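Local coordinates for protein oxalate--CoA ligase (Arabidopsis thaliana, PDB 5IE2) that is a CoA ligase of the ANL superfamily, built from a large N-terminal and a small C-terminal domain, with ATP bound in this structure, at residues T258-I263 with S287-L292; E310-T315 with F390-I395. One frame throughout, in Å; residues are numbered along the deposited sequence.

Contact 1: T258-I263 with S287-L292; sequences TAVPTI and SCSASL. With ATP (adenosine-5'-triphosphate), chain C; ACY (acetic acid), chain E.
With chi1 near -58°, Val-260 sets CG1 anti to its own carbonyl carbon and against Ser-289, whose OG, likewise anti to its carbonyl carbon (chi1 -53°), lies 3.7 Å from that methyl. The hydroxyl of Ser-287 approaches CG and CD of Pro-261. The proline ring buries more surface here than any other residue of the two segments: its CG faces two successive carbonyl oxygens, 3.3 Å from Ala-290 O and 3.4 Å from Ser-291 O, while CD packs on Ala-290 CB at 4.2 Å. Leu-292 CD1 touches CG as well.

Ala-259 and Ser-287 form a parallel bridge, where strand 256-259 borders strand 284-287 and helix 261-273, with Val-260 as N-cap, begins the beta-alpha-beta crossover between them. Ala-259 O takes the N-H of Cys-288 at 3.3 Å in a bent bond (145° at hydrogen) and also receives a CA-H...O contact from Ser-287. One residue on, Val-260 CA makes a second CA-H...O contact, with Cys-288 O at 3.5 Å.

Residues 289-291 turn their other side to the nucleotide and line the adenine: Ser-289 N stands 3.2 Å from ATP N7, and Ser-291 N the same distance from ATP N1. Outside the pair, Ser-289 OG is hydrogen-bonded to His-216 ND1, and Lys-500 NZ reaches Ser-289 O.

Contact 2: E310-T315 with F390-I395; sequences EAYAMT and FHTGDI. With ATP (adenosine-5'-triphosphate), chain C.
Met-314 and Thr-392 mark the nearest approach of the backbones, 8.5 Å between CA atoms, where strands 310-314 and 390-392 run at 115° to each other in separate sheets, so the gap is crossed mainly by side chains. Tyr-312 and Asp-394 reach toward each other, OD2 lying at the edge of the phenol ring, near its plane. The phenol OH donates to Asp-394 OD2 at 2.6 Å, meeting the carboxylate on its anti side and 16° out of its plane. The same OD2 accepts from ATP O3' at 2.7 Å, and OD1 takes ATP O2'; the carboxylate thus spans both ribose hydroxyls, and the tyrosine probably helps to fix its rotation.

Thr-392 OG1 accepts the N-H of Asp-394 at 3.1 Å, an ST turn that shapes the chain round Gly-393; it is also hydrogen-bonded to Val-363 O. Its CG2 lies against Met-314 SD. Met-314 places CG between its backbone N and carbonyl carbon (chi1 70°), and the sulfur arrives in the plane of the Phe-390 ring, 3.8 Å from CE2, a Met-aromatic contact at the edge.

Along the strand Ala-311 O accepts from ATP N6, as does Glu-310 OE2, and just past its end Thr-315 N donates to ATP O1A at 2.9 Å. An aspartate holding the ribose diol, facing a strand that runs into the Tyr-x-x-Thr-Glu signature, is the hallmark of the ANL nucleotide site.

How the contacts relate
Both contacts are buried, and both draw on the mixed sheet in which strand 284-287 lies between strands 256-259 and 308-314. Contact 1 joins sheet neighbours, through backbone atoms and small apolar or hydroxyl side chains; contact 2 reaches from that sheet to a different, antiparallel one, and rests on side chains reaching across, with a carboxylate at the centre. They meet directly: Ser-287 O probably accepts from Ala-311 N, Leu-292 N probably donates to Glu-310 OE2, and Cys-288 SG packs on Ala-313 CB. The nucleotide is shared, its adenine flanked by 289-291 and its ribose hydroxyls held by Asp-394 of 390-395, while 310-315 runs past base and alpha phosphate.

Contact 1: T258-I263 with S287-L292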
# COMPACT_ATOMS: atom_id res chain seq x y z
N THR A 258 7.82 -4.84 4.65
CA THR A 258 6.93 -3.70 4.86
C THR A 258 5.52 -4.23 5.04
O THR A 258 5.11 -5.22 4.37
CB THR A 258 7.03 -2.70 3.67
OG1 THR A 258 6.22 -1.56 3.95
CG2 THR A 258 6.54 -3.34 2.35
N ALA A 259 4.75 -3.59 5.94
CA ALA A 259 3.40 -4.04 6.16
C ALA A 259 2.60 -2.89 6.72
O ALA A 259 3.16 -1.83 7.03
CB ALA A 259 3.35 -5.24 7.11
N VAL A 260 1.31 -3.09 6.84
CA VAL A 260 0.45 -2.08 7.50
C VAL A 260 0.30 -2.45 9.01
O VAL A 260 0.50 -3.62 9.39
CB VAL A 260 -0.94 -2.01 6.83
CG1 VAL A 260 -0.76 -1.65 5.31
CG2 VAL A 260 -1.69 -3.38 6.99
N PRO A 261 -0.08 -1.49 9.86
CA PRO A 261 -0.16 -1.82 11.30
C PRO A 261 -1.01 -3.06 11.64
O PRO A 261 -0.60 -3.82 12.52
CB PRO A 261 -0.79 -0.57 11.90
CG PRO A 261 -0.19 0.57 11.03
CD PRO A 261 -0.25 -0.04 9.61
N THR A 262 -2.13 -3.31 10.98
CA THR A 262 -2.93 -4.48 11.38
C THR A 262 -2.17 -5.81 11.09
O THR A 262 -2.27 -6.80 11.86
CB THR A 262 -4.29 -4.51 10.71
OG1 THR A 262 -4.13 -4.47 9.29
CG2 THR A 262 -5.14 -3.28 11.19
N ILE A 263 -1.38 -5.81 10.02
CA ILE A 263 -0.58 -7.00 9.74
C ILE A 263 0.59 -7.14 10.73
O ILE A 263 0.86 -8.25 11.24
CB ILE A 263 -0.07 -6.99 8.26
CG1 ILE A 263 -1.23 -7.16 7.29
CG2 ILE A 263 1.01 -8.06 8.04
CD1 ILE A 263 -1.96 -8.53 7.41
N SER A 287 6.57 0.32 8.22
CA SER A 287 5.13 0.37 8.39
C SER A 287 4.58 1.56 7.60
O SER A 287 5.25 2.55 7.53
CB SER A 287 4.78 0.51 9.89
OG SER A 287 3.36 0.53 10.12
N CYS A 288 3.42 1.42 6.96
CA CYS A 288 2.85 2.53 6.17
C CYS A 288 1.35 2.31 6.08
O CYS A 288 0.87 1.23 6.48
CB CYS A 288 3.54 2.61 4.78
SG CYS A 288 3.16 4.10 3.87
N SER A 289 0.62 3.33 5.59
CA SER A 289 -0.80 3.28 5.13
C SER A 289 -1.83 3.63 6.21
O SER A 289 -2.95 4.00 5.86
CB SER A 289 -1.24 1.92 4.54
OG SER A 289 -0.35 1.50 3.49
N ALA A 290 -1.46 3.48 7.49
CA ALA A 290 -2.34 3.86 8.60
C ALA A 290 -1.41 4.13 9.76
O ALA A 290 -0.29 3.58 9.74
CB ALA A 290 -3.34 2.72 8.95
N SER A 291 -1.82 4.89 10.78
CA SER A 291 -0.84 5.27 11.81
C SER A 291 -0.37 4.08 12.59
O SER A 291 -1.17 3.18 12.97
CB SER A 291 -1.36 6.35 12.77
OG SER A 291 -2.51 5.88 13.39
N LEU A 292 0.94 4.03 12.81
CA LEU A 292 1.57 3.01 13.67
C LEU A 292 1.65 3.56 15.10
O LEU A 292 2.40 4.51 15.36
CB LEU A 292 3.00 2.66 13.22
CG LEU A 292 3.74 1.57 14.02
CD1 LEU A 292 3.11 0.22 13.77
CD2 LEU A 292 5.23 1.49 13.63
PG ATP C . -10.05 7.29 -0.05
O1G ATP C . -10.70 8.10 1.08
O2G ATP C . -11.04 6.65 -0.96
O3G ATP C . -9.02 8.12 -0.81
PB ATP C . -7.79 6.18 1.37
O1B ATP C . -7.68 5.20 2.51
O2B ATP C . -7.53 7.63 1.58
O3B ATP C . -9.24 6.04 0.61
PA ATP C . -5.22 5.24 0.26
O1A ATP C . -4.56 6.03 -0.87
O2A ATP C . -5.15 3.77 0.26
O3A ATP C . -6.79 5.61 0.21
O5' ATP C . -4.74 5.86 1.66
C5' ATP C . -3.92 7.05 1.79
C4' ATP C . -4.27 7.66 3.15
O4' ATP C . -3.80 6.80 4.20
C3' ATP C . -3.51 8.93 3.42
O3' ATP C . -4.16 10.03 2.79
C2' ATP C . -3.55 9.03 4.93
O2' ATP C . -4.87 9.44 5.34
C1' ATP C . -3.44 7.58 5.32
N9 ATP C . -2.06 7.20 5.71
C8 ATP C . -1.10 6.66 4.95
N7 ATP C . 0.01 6.44 5.72
C5 ATP C . -0.30 6.84 6.99
C6 ATP C . 0.40 6.86 8.29
N6 ATP C . 1.68 6.35 8.39
N1 ATP C . -0.29 7.35 9.35
C2 ATP C . -1.56 7.80 9.25
N3 ATP C . -2.26 7.82 8.09
C4 ATP C . -1.66 7.34 6.97
C ACY E . -0.37 3.67 0.86
O ACY E . 0.33 2.98 1.68
OXT ACY E . 0.06 4.13 -0.24
CH3 ACY E . -1.79 4.01 1.24

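Contact 2: E310-T315 with F390-I395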
# COMPACT_ATOMS: atom_id res chain seq x y z
N GLU A 310 8.49 4.19 10.07
CA GLU A 310 7.16 4.50 9.58
C GLU A 310 7.20 5.49 8.41
O GLU A 310 7.97 6.46 8.41
CB GLU A 310 6.32 5.11 10.72
CG GLU A 310 4.84 5.17 10.34
CD GLU A 310 3.93 5.72 11.42
OE1 GLU A 310 4.41 6.24 12.45
OE2 GLU A 310 2.69 5.64 11.20
N ALA A 311 6.38 5.20 7.41
CA ALA A 311 6.27 6.06 6.23
C ALA A 311 4.80 6.50 6.07
O ALA A 311 3.90 5.87 6.63
CB ALA A 311 6.71 5.32 4.97
N TYR A 312 4.59 7.53 5.25
CA TYR A 312 3.28 8.08 4.91
C TYR A 312 3.13 8.05 3.38
O TYR A 312 4.06 8.40 2.67
CB TYR A 312 3.20 9.50 5.47
CG TYR A 312 2.12 10.44 4.93
CD1 TYR A 312 0.76 10.09 4.98
CD2 TYR A 312 2.46 11.72 4.53
CE1 TYR A 312 -0.26 11.01 4.55
CE2 TYR A 312 1.48 12.64 4.13
CZ TYR A 312 0.14 12.27 4.12
OH TYR A 312 -0.79 13.19 3.69
N ALA A 313 2.00 7.53 2.91
CA ALA A 313 1.85 7.26 1.48
C ALA A 313 0.39 7.30 1.04
O ALA A 313 -0.47 7.20 1.86
CB ALA A 313 2.43 5.87 1.13
N MET A 314 0.14 7.48 -0.26
CA MET A 314 -1.24 7.44 -0.74
C MET A 314 -1.24 7.11 -2.22
O MET A 314 -0.24 7.28 -2.92
CB MET A 314 -1.95 8.78 -0.44
CG MET A 314 -1.46 9.98 -1.30
SD MET A 314 -2.14 11.53 -0.63
CE MET A 314 -3.92 11.26 -0.57
N THR A 315 -2.38 6.61 -2.70
CA THR A 315 -2.46 6.18 -4.08
C THR A 315 -2.10 7.33 -5.03
O THR A 315 -1.44 7.10 -6.02
CB THR A 315 -3.90 5.67 -4.40
OG1 THR A 315 -4.21 4.60 -3.51
CG2 THR A 315 -3.99 5.14 -5.81
N PHE A 390 -0.74 19.14 -4.91
CA PHE A 390 -1.90 18.32 -4.65
C PHE A 390 -2.27 18.40 -3.15
O PHE A 390 -1.40 18.22 -2.30
CB PHE A 390 -1.60 16.89 -5.08
CG PHE A 390 -2.66 15.90 -4.66
CD1 PHE A 390 -3.93 15.96 -5.22
CD2 PHE A 390 -2.37 14.90 -3.70
CE1 PHE A 390 -4.92 15.03 -4.82
CE2 PHE A 390 -3.34 14.00 -3.30
CZ PHE A 390 -4.62 14.07 -3.85
N HIS A 391 -3.55 18.65 -2.84
CA HIS A 391 -4.06 18.73 -1.45
C HIS A 391 -4.44 17.33 -0.98
O HIS A 391 -5.30 16.71 -1.59
CB HIS A 391 -5.27 19.67 -1.37
CG HIS A 391 -4.91 21.10 -1.55
ND1 HIS A 391 -5.11 22.05 -0.57
CD2 HIS A 391 -4.27 21.73 -2.56
CE1 HIS A 391 -4.64 23.21 -0.98
NE2 HIS A 391 -4.13 23.05 -2.19
N THR A 392 -3.75 16.79 0.04
CA THR A 392 -3.94 15.37 0.42
C THR A 392 -5.24 15.07 1.19
O THR A 392 -5.64 13.91 1.27
CB THR A 392 -2.79 14.82 1.31
OG1 THR A 392 -2.78 15.57 2.55
CG2 THR A 392 -1.47 14.98 0.64
N GLY A 393 -5.82 16.09 1.81
CA GLY A 393 -6.94 15.85 2.71
C GLY A 393 -6.55 15.45 4.13
O GLY A 393 -7.42 15.16 4.96
N ASP A 394 -5.24 15.40 4.41
CA ASP A 394 -4.72 15.06 5.75
C ASP A 394 -4.24 16.30 6.43
O ASP A 394 -3.64 17.18 5.80
CB ASP A 394 -3.54 14.06 5.65
CG ASP A 394 -3.93 12.74 4.97
OD1 ASP A 394 -4.95 12.14 5.41
OD2 ASP A 394 -3.22 12.28 4.00
N ILE A 395 -4.50 16.35 7.74
CA ILE A 395 -3.99 17.40 8.59
C ILE A 395 -2.73 16.89 9.32
O ILE A 395 -2.70 15.75 9.85
CB ILE A 395 -5.05 17.83 9.62
CG1 ILE A 395 -6.31 18.35 8.90
CG2 ILE A 395 -4.47 18.84 10.60
CD1 ILE A 395 -6.00 19.60 8.04
PG ATP C . -10.05 7.29 -0.05
O1G ATP C . -10.70 8.10 1.08
O2G ATP C . -11.04 6.65 -0.96
O3G ATP C . -9.02 8.12 -0.81
PB ATP C . -7.79 6.18 1.37
O1B ATP C . -7.68 5.20 2.51
O2B ATP C . -7.53 7.63 1.58
O3B ATP C . -9.24 6.04 0.61
PA ATP C . -5.22 5.24 0.26
O1A ATP C . -4.56 6.03 -0.87
O2A ATP C . -5.15 3.77 0.26
O3A ATP C . -6.79 5.61 0.21
O5' ATP C . -4.74 5.86 1.66
C5' ATP C . -3.92 7.05 1.79
C4' ATP C . -4.27 7.66 3.15
O4' ATP C . -3.80 6.80 4.20
C3' ATP C . -3.51 8.93 3.42
O3' ATP C . -4.16 10.03 2.79
C2' ATP C . -3.55 9.03 4.93
O2' ATP C . -4.87 9.44 5.34
C1' ATP C . -3.44 7.58 5.32
N9 ATP C . -2.06 7.20 5.71
C8 ATP C . -1.10 6.66 4.95
N7 ATP C . 0.01 6.44 5.72
C5 ATP C . -0.30 6.84 6.99
C6 ATP C . 0.40 6.86 8.29
N6 ATP C . 1.68 6.35 8.39
N1 ATP C . -0.29 7.35 9.35
C2 ATP C . -1.56 7.80 9.25
N3 ATP C . -2.26 7.82 8.09
C4 ATP C . -1.66 7.34 6.97